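Local coordinates for protein short chain dehydrogenase (A0QTM2 homolog) (Mycobacterium thermoresistibile, PDB 3SC4) that is probably an NAD(P)-dependent oxidoreductase of the short-chain dehydrogenase family, its substrate not established, at residues D78-A83 with T128-Q133; S134-M139 with P145-L150. One frame throughout, in Å; residues are numbered along the deposited sequence.

Contact 1 of 2, residues D78-A83 with T128-Q133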
ATOM      1  N   ASP B  78     -10.116 -18.442   1.560  1.00 32.37           N
ATOM      2  CA  ASP B  78     -10.367 -19.828   1.940  1.00 33.41           C
ATOM      3  C   ASP B  78      -9.430 -20.756   1.181  1.00 32.31           C
ATOM      4  O   ASP B  78      -8.869 -21.669   1.776  1.00 32.24           O
ATOM      5  CB  ASP B  78     -11.843 -20.192   1.725  1.00 34.84           C
ATOM      6  CG  ASP B  78     -12.789 -19.400   2.658  1.00 36.67           C
ATOM      7  OD1 ASP B  78     -12.390 -19.088   3.793  1.00 37.65           O
ATOM      8  OD2 ASP B  78     -13.933 -19.089   2.262  1.00 39.12           O
ATOM      9  N   ALA B  79      -9.227 -20.491  -0.113  1.00 30.95           N
ATOM     10  CA  ALA B  79      -8.325 -21.316  -0.921  1.00 30.59           C
ATOM     11  C   ALA B  79      -6.914 -21.226  -0.372  1.00 29.68           C
ATOM     12  O   ALA B  79      -6.197 -22.237  -0.337  1.00 30.24           O
ATOM     13  CB  ALA B  79      -8.362 -20.939  -2.427  1.00 29.44           C
ATOM     14  N   VAL B  80      -6.533 -20.033   0.095  1.00 28.37           N
ATOM     15  CA  VAL B  80      -5.230 -19.856   0.705  1.00 27.41           C
ATOM     16  C   VAL B  80      -5.129 -20.692   1.969  1.00 28.26           C
ATOM     17  O   VAL B  80      -4.145 -21.440   2.151  1.00 28.91           O
ATOM     18  CB  VAL B  80      -4.913 -18.361   0.987  1.00 26.66           C
ATOM     19  CG1 VAL B  80      -3.666 -18.225   1.865  1.00 25.81           C
ATOM     20  CG2 VAL B  80      -4.710 -17.631  -0.320  1.00 24.22           C
ATOM     21  N   ALA B  81      -6.141 -20.596   2.829  1.00 28.60           N
ATOM     22  CA  ALA B  81      -6.164 -21.382   4.075  1.00 29.39           C
ATOM     23  C   ALA B  81      -6.082 -22.867   3.756  1.00 30.25           C
ATOM     24  O   ALA B  81      -5.337 -23.604   4.408  1.00 31.13           O
ATOM     25  CB  ALA B  81      -7.423 -21.092   4.901  1.00 29.74           C
ATOM     26  N   ALA B  82      -6.841 -23.305   2.755  1.00 30.18           N
ATOM     27  CA  ALA B  82      -6.852 -24.719   2.373  1.00 31.08           C
ATOM     28  C   ALA B  82      -5.491 -25.150   1.837  1.00 30.60           C
ATOM     29  O   ALA B  82      -5.027 -26.243   2.158  1.00 31.37           O
ATOM     30  CB  ALA B  82      -7.960 -25.022   1.360  1.00 31.45           C
ATOM     31  N   ALA B  83      -4.815 -24.286   1.079  1.00 29.27           N
ATOM     32  CA  ALA B  83      -3.485 -24.655   0.582  1.00 28.84           C
ATOM     33  C   ALA B  83      -2.461 -24.773   1.724  1.00 28.89           C
ATOM     34  O   ALA B  83      -1.616 -25.671   1.730  1.00 29.46           O
ATOM     35  CB  ALA B  83      -3.026 -23.702  -0.453  1.00 27.00           C
ATOM     36  N   THR B 128      -0.181 -11.144  -0.354  1.00 15.73           N
ATOM     37  CA  THR B 128       0.978 -11.292   0.531  1.00 15.63           C
ATOM     38  C   THR B 128       0.525 -11.332   1.983  1.00 16.37           C
ATOM     39  O   THR B 128       1.089 -12.086   2.791  1.00 17.08           O
ATOM     40  CB  THR B 128       2.005 -10.182   0.305  1.00 15.20           C
ATOM     41  OG1 THR B 128       2.533 -10.310  -1.027  1.00 15.05           O
ATOM     42  CG2 THR B 128       3.143 -10.245   1.340  1.00 12.43           C
ATOM     43  N   TYR B 129      -0.500 -10.537   2.299  1.00 16.03           N
ATOM     44  CA  TYR B 129      -1.068 -10.502   3.632  1.00 16.70           C
ATOM     45  C   TYR B 129      -1.701 -11.873   3.971  1.00 17.72           C
ATOM     46  O   TYR B 129      -1.356 -12.494   4.975  1.00 18.16           O
ATOM     47  CB  TYR B 129      -2.101  -9.375   3.721  1.00 16.70           C
ATOM     48  CG  TYR B 129      -2.694  -9.171   5.101  1.00 17.71           C
ATOM     49  CD1 TYR B 129      -2.059  -8.369   6.033  1.00 17.63           C
ATOM     50  CD2 TYR B 129      -3.886  -9.770   5.469  1.00 17.66           C
ATOM     51  CE1 TYR B 129      -2.600  -8.170   7.283  1.00 17.28           C
ATOM     52  CE2 TYR B 129      -4.421  -9.591   6.741  1.00 17.82           C
ATOM     53  CZ  TYR B 129      -3.765  -8.783   7.633  1.00 16.56           C
ATOM     54  OH  TYR B 129      -4.257  -8.584   8.888  1.00 16.25           O
ATOM     55  N   ALA B 130      -2.606 -12.349   3.117  1.00 17.46           N
ATOM     56  CA  ALA B 130      -3.339 -13.607   3.379  1.00 18.15           C
ATOM     57  C   ALA B 130      -2.398 -14.825   3.470  1.00 18.01           C
ATOM     58  O   ALA B 130      -2.470 -15.617   4.406  1.00 17.97           O
ATOM     59  CB  ALA B 130      -4.410 -13.828   2.304  1.00 17.43           C
ATOM     60  N   VAL B 131      -1.505 -14.952   2.501  1.00 17.54           N
ATOM     61  CA  VAL B 131      -0.543 -16.042   2.512  1.00 18.20           C
ATOM     62  C   VAL B 131       0.336 -15.992   3.773  1.00 18.79           C
ATOM     63  O   VAL B 131       0.510 -17.026   4.433  1.00 19.61           O
ATOM     64  CB  VAL B 131       0.345 -16.015   1.239  1.00 18.17           C
ATOM     65  CG1 VAL B 131       1.625 -16.818   1.427  1.00 17.66           C
ATOM     66  CG2 VAL B 131      -0.443 -16.524   0.031  1.00 18.02           C
ATOM     67  N   SER B 132       0.877 -14.806   4.101  1.00 17.97           N
ATOM     68  CA  SER B 132       1.761 -14.666   5.247  1.00 18.56           C
ATOM     69  C   SER B 132       1.010 -14.949   6.534  1.00 19.82           C
ATOM     70  O   SER B 132       1.492 -15.670   7.371  1.00 20.58           O
ATOM     71  CB  SER B 132       2.413 -13.272   5.318  1.00 18.38           C
ATOM     72  OG  SER B 132       3.275 -12.996   4.202  1.00 18.42           O
ATOM     73  N   GLN B 133      -0.189 -14.400   6.677  1.00 20.64           N
ATOM     74  CA  GLN B 133      -0.985 -14.588   7.867  1.00 21.61           C
ATOM     75  C   GLN B 133      -1.279 -16.044   8.086  1.00 23.41           C
ATOM     76  O   GLN B 133      -1.244 -16.554   9.220  1.00 25.04           O
ATOM     77  CB  GLN B 133      -2.309 -13.846   7.737  1.00 21.73           C
ATOM     78  CG  GLN B 133      -3.265 -14.002   8.926  1.00 21.24           C
ATOM     79  CD  GLN B 133      -4.616 -13.381   8.620  1.00 21.33           C
ATOM     80  OE1 GLN B 133      -5.344 -13.865   7.752  1.00 21.57           O
ATOM     81  NE2 GLN B 133      -4.948 -12.291   9.308  1.00 17.03           N
TER

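Contact 2 of 2, residues S134-M139 with P145-L150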
ATOM      1  N   SER B 134      -1.608 -16.721   7.005  1.00 23.69           N
ATOM      2  CA  SER B 134      -2.029 -18.097   7.133  1.00 25.01           C
ATOM      3  C   SER B 134      -0.832 -18.998   7.464  1.00 25.54           C
ATOM      4  O   SER B 134      -0.983 -19.977   8.198  1.00 26.91           O
ATOM      5  CB  SER B 134      -2.761 -18.539   5.874  1.00 24.88           C
ATOM      6  OG  SER B 134      -3.054 -19.904   5.937  1.00 26.24           O
ATOM      7  N   CYS B 135       0.350 -18.651   6.953  1.00 24.74           N
ATOM      8  CA  CYS B 135       1.567 -19.404   7.251  1.00 24.93           C
ATOM      9  C   CYS B 135       2.081 -19.214   8.688  1.00 25.42           C
ATOM     10  O   CYS B 135       2.599 -20.160   9.294  1.00 26.04           O
ATOM     11  CB  CYS B 135       2.679 -19.030   6.265  1.00 24.52           C
ATOM     12  SG  CYS B 135       2.552 -19.810   4.607  1.00 25.10           S
ATOM     13  N   ILE B 136       1.922 -18.009   9.236  1.00 24.64           N
ATOM     14  CA  ILE B 136       2.598 -17.633  10.470  1.00 24.98           C
ATOM     15  C   ILE B 136       2.451 -18.629  11.645  1.00 27.19           C
ATOM     16  O   ILE B 136       3.461 -18.991  12.243  1.00 28.17           O
ATOM     17  CB  ILE B 136       2.242 -16.202  10.908  1.00 24.61           C
ATOM     18  CG1 ILE B 136       3.075 -15.211  10.080  1.00 22.11           C
ATOM     19  CG2 ILE B 136       2.489 -16.014  12.437  1.00 23.46           C
ATOM     20  CD1 ILE B 136       2.538 -13.807  10.011  1.00 19.22           C
ATOM     21  N   PRO B 137       1.233 -19.107  11.941  1.00 27.91           N
ATOM     22  CA  PRO B 137       1.089 -20.051  13.060  1.00 29.86           C
ATOM     23  C   PRO B 137       1.891 -21.357  12.904  1.00 31.20           C
ATOM     24  O   PRO B 137       2.335 -21.957  13.897  1.00 31.96           O
ATOM     25  CB  PRO B 137      -0.425 -20.356  13.100  1.00 30.47           C
ATOM     26  CG  PRO B 137      -1.089 -19.360  12.175  1.00 29.25           C
ATOM     27  CD  PRO B 137      -0.023 -18.936  11.190  1.00 27.92           C
ATOM     28  N   HIS B 138       2.083 -21.783  11.663  1.00 31.16           N
ATOM     29  CA  HIS B 138       2.758 -23.037  11.403  1.00 32.17           C
ATOM     30  C   HIS B 138       4.275 -22.849  11.319  1.00 32.48           C
ATOM     31  O   HIS B 138       4.997 -23.820  11.110  1.00 33.59           O
ATOM     32  CB  HIS B 138       2.200 -23.666  10.139  1.00 31.87           C
ATOM     33  CG  HIS B 138       0.715 -23.835  10.176  1.00 32.84           C
ATOM     34  ND1 HIS B 138       0.098 -24.809  10.936  1.00 34.15           N
ATOM     35  CD2 HIS B 138      -0.279 -23.137   9.575  1.00 32.10           C
ATOM     36  CE1 HIS B 138      -1.211 -24.708  10.788  1.00 34.99           C
ATOM     37  NE2 HIS B 138      -1.467 -23.706   9.962  1.00 33.81           N
ATOM     38  N   MET B 139       4.750 -21.617  11.532  1.00 31.90           N
ATOM     39  CA  MET B 139       6.168 -21.312  11.482  1.00 32.02           C
ATOM     40  C   MET B 139       6.768 -21.038  12.852  1.00 33.35           C
ATOM     41  O   MET B 139       7.968 -21.138  13.027  1.00 33.86           O
ATOM     42  CB  MET B 139       6.415 -20.087  10.579  1.00 30.68           C
ATOM     43  CG  MET B 139       5.843 -20.185   9.169  1.00 28.99           C
ATOM     44  SD  MET B 139       6.105 -18.661   8.239  1.00 26.74           S
ATOM     45  CE  MET B 139       7.813 -18.821   7.696  1.00 24.42           C
ATOM     46  N   PRO B 145      12.753 -19.782  11.036  1.00 28.52           N
ATOM     47  CA  PRO B 145      11.706 -19.467  10.051  1.00 26.76           C
ATOM     48  C   PRO B 145      11.846 -18.113   9.350  1.00 24.84           C
ATOM     49  O   PRO B 145      12.183 -17.119   9.996  1.00 24.45           O
ATOM     50  CB  PRO B 145      10.424 -19.486  10.887  1.00 26.99           C
ATOM     51  CG  PRO B 145      10.899 -19.200  12.287  1.00 28.04           C
ATOM     52  CD  PRO B 145      12.229 -19.826  12.407  1.00 29.02           C
ATOM     53  N   HIS B 146      11.547 -18.087   8.051  1.00 22.78           N
ATOM     54  CA  HIS B 146      11.726 -16.906   7.223  1.00 21.38           C
ATOM     55  C   HIS B 146      10.525 -16.639   6.358  1.00 20.18           C
ATOM     56  O   HIS B 146      10.068 -17.531   5.652  1.00 19.87           O
ATOM     57  CB  HIS B 146      12.914 -17.103   6.266  1.00 21.40           C
ATOM     58  CG  HIS B 146      14.200 -16.581   6.800  1.00 21.79           C
ATOM     59  ND1 HIS B 146      14.654 -15.311   6.519  1.00 20.38           N
ATOM     60  CD2 HIS B 146      15.111 -17.140   7.633  1.00 22.77           C
ATOM     61  CE1 HIS B 146      15.803 -15.116   7.140  1.00 23.16           C
ATOM     62  NE2 HIS B 146      16.103 -16.208   7.823  1.00 24.05           N
ATOM     63  N   ILE B 147      10.041 -15.401   6.374  1.00 18.89           N
ATOM     64  CA  ILE B 147       9.162 -14.950   5.315  1.00 17.46           C
ATOM     65  C   ILE B 147       9.977 -14.078   4.375  1.00 17.48           C
ATOM     66  O   ILE B 147      10.687 -13.202   4.822  1.00 17.96           O
ATOM     67  CB  ILE B 147       7.992 -14.156   5.833  1.00 16.37           C
ATOM     68  CG1 ILE B 147       7.252 -14.967   6.915  1.00 16.45           C
ATOM     69  CG2 ILE B 147       7.107 -13.803   4.649  1.00 13.00           C
ATOM     70  CD1 ILE B 147       6.063 -14.247   7.616  1.00 10.40           C
ATOM     71  N   LEU B 148       9.863 -14.312   3.077  1.00 17.41           N
ATOM     72  CA  LEU B 148      10.625 -13.545   2.092  1.00 17.23           C
ATOM     73  C   LEU B 148       9.682 -13.114   0.995  1.00 16.84           C
ATOM     74  O   LEU B 148       8.977 -13.953   0.403  1.00 17.46           O
ATOM     75  CB  LEU B 148      11.738 -14.398   1.494  1.00 17.56           C
ATOM     76  CG  LEU B 148      12.739 -13.659   0.614  1.00 17.35           C
ATOM     77  CD1 LEU B 148      13.576 -12.701   1.419  1.00 15.58           C
ATOM     78  CD2 LEU B 148      13.643 -14.677  -0.077  1.00 17.99           C
ATOM     79  N   THR B 149       9.688 -11.812   0.711  1.00 16.17           N
ATOM     80  CA  THR B 149       8.686 -11.201  -0.139  1.00 15.58           C
ATOM     81  C   THR B 149       9.415 -10.515  -1.260  1.00 15.05           C
ATOM     82  O   THR B 149      10.394  -9.831  -1.047  1.00 15.31           O
ATOM     83  CB  THR B 149       7.799 -10.233   0.694  1.00 15.79           C
ATOM     84  OG1 THR B 149       7.096 -10.990   1.679  1.00 16.15           O
ATOM     85  CG2 THR B 149       6.783  -9.537  -0.161  1.00 15.43           C
ATOM     86  N   LEU B 150       8.951 -10.756  -2.467  1.00 15.66           N
ATOM     87  CA  LEU B 150       9.674 -10.376  -3.670  1.00 15.27           C
ATOM     88  C   LEU B 150       9.157  -9.020  -4.124  1.00 14.63           C
ATOM     89  O   LEU B 150       8.227  -8.924  -4.961  1.00 14.52           O
ATOM     90  CB  LEU B 150       9.551 -11.473  -4.727  1.00 14.82           C
ATOM     91  CG  LEU B 150      10.612 -12.595  -4.605  1.00 17.84           C
ATOM     92  CD1 LEU B 150      11.041 -12.955  -3.171  1.00 16.74           C
ATOM     93  CD2 LEU B 150      10.243 -13.841  -5.377  1.00 16.84           C
TER

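Contact 1 of 2, residues D78-A83 with T128-Q133
Val80 meets Ala130 and Val131 where two helices, 77-91 and 114-135, lie side by side against the parallel sheet of a Rossmann fold. The nearest CA atoms, those of Val80 and Val131, are 6.3 Å apart. One methyl does most of the work. Because Val80 CG1 stands anti to the backbone N (chi1 169°), it reaches across to the peptide between the two partners, 3.8 Å from Ala130 O and 3.9 Å from Val131 CA. The same methyl lies 4.1 Å from Val131 CG2 and, more loosely, 4.5 Å from Ala130 CB. No hydrogen bond joins the segments; the contact rests on this one methyl and is small, 110 Å² counting both sides.

Further out, Val131 also rests on Phe13 of strand 11-15 and on Cys97 of strand 96-99, so it packs between the sheet and the neighbouring helix. Ala130 and Tyr129 face the second subunit: Tyr129 stacks on Phe117 of that subunit and Ala130 packs on its Leu114. Within helix 114-135, Thr128 O accepts from Ser132 N and, across the opposite face of the carbonyl plane, from Ser132 OG at 2.8 Å.

Contact 2 of 2, residues S134-M139 with P145-L150
A beta-alpha-beta crossover of the Rossmann fold returns to its sheet here: after helix 114-135 the chain passes residues 136-139 and a short loop, then enters strand 146-149. The contact is apolar, without a hydrogen bond between the two segments, and Met139 is its chief side chain. Its CG is anti to the carbonyl carbon and the chain runs extended from CA to SD, but it bends at the last torsion (chi3 80°), which brings the methyl over the start of the strand. There Met139 CE lies 3.3 Å from His146 O, a close carbon-to-carbonyl approach, and 4.0 Å from Ile147 CG1.

Met139 and Ile147 cross at about a right angle, with sulfur as well as methyl beside the isoleucine: Met139 SD is 4.1 Å from Ile147 CG1. The outer end of Ile147 serves a different neighbour. Its CD1 methyl meets Ile136 CG1 at 4.0 Å, again with the two side chains nearly perpendicular, so one isoleucine links both Ile136 and Met139 to the strand. At the base of the contact, Pro145 lays its ring beside the backbone of Met139, and Pro145 CG comes within 3.6 Å of Met139 O.

Within 134-139, His138 N bonds to Cys135 O at 2.9 Å and Met139 N to Ile136 O at 3.0 Å. The CB of His146 points away from this packing, and its ring gives NE2 to Lys234 O. Strand 146-149 lies between strands 96-99 and 190-195, with His146 bonded through its backbone to Cys97 and Ile147 to Ala190, while His138 and Cys135 lean on Val84 of helix 77-91.

Overall arrangement
Helix 114-135 is common to both contacts, which follow one another along the chain: contact 1 closes at residue 133 and contact 2 opens at 134. Their centres are about 11 Å apart, on the same side of the chain's centre. Contact 1 ties the helix to its neighbour 77-91, whereas contact 2 joins its C-terminal end and the residues after it to inner strand 146-149. They also touch directly, Val80 CG1 lying 4.1 Å from Ser134 CB and Ser132 OG 3.9 Å from Ile147 CG2. The example illustrates how one crossover helix can be packed at once against a neighbouring helix, the parallel sheet and the second subunit.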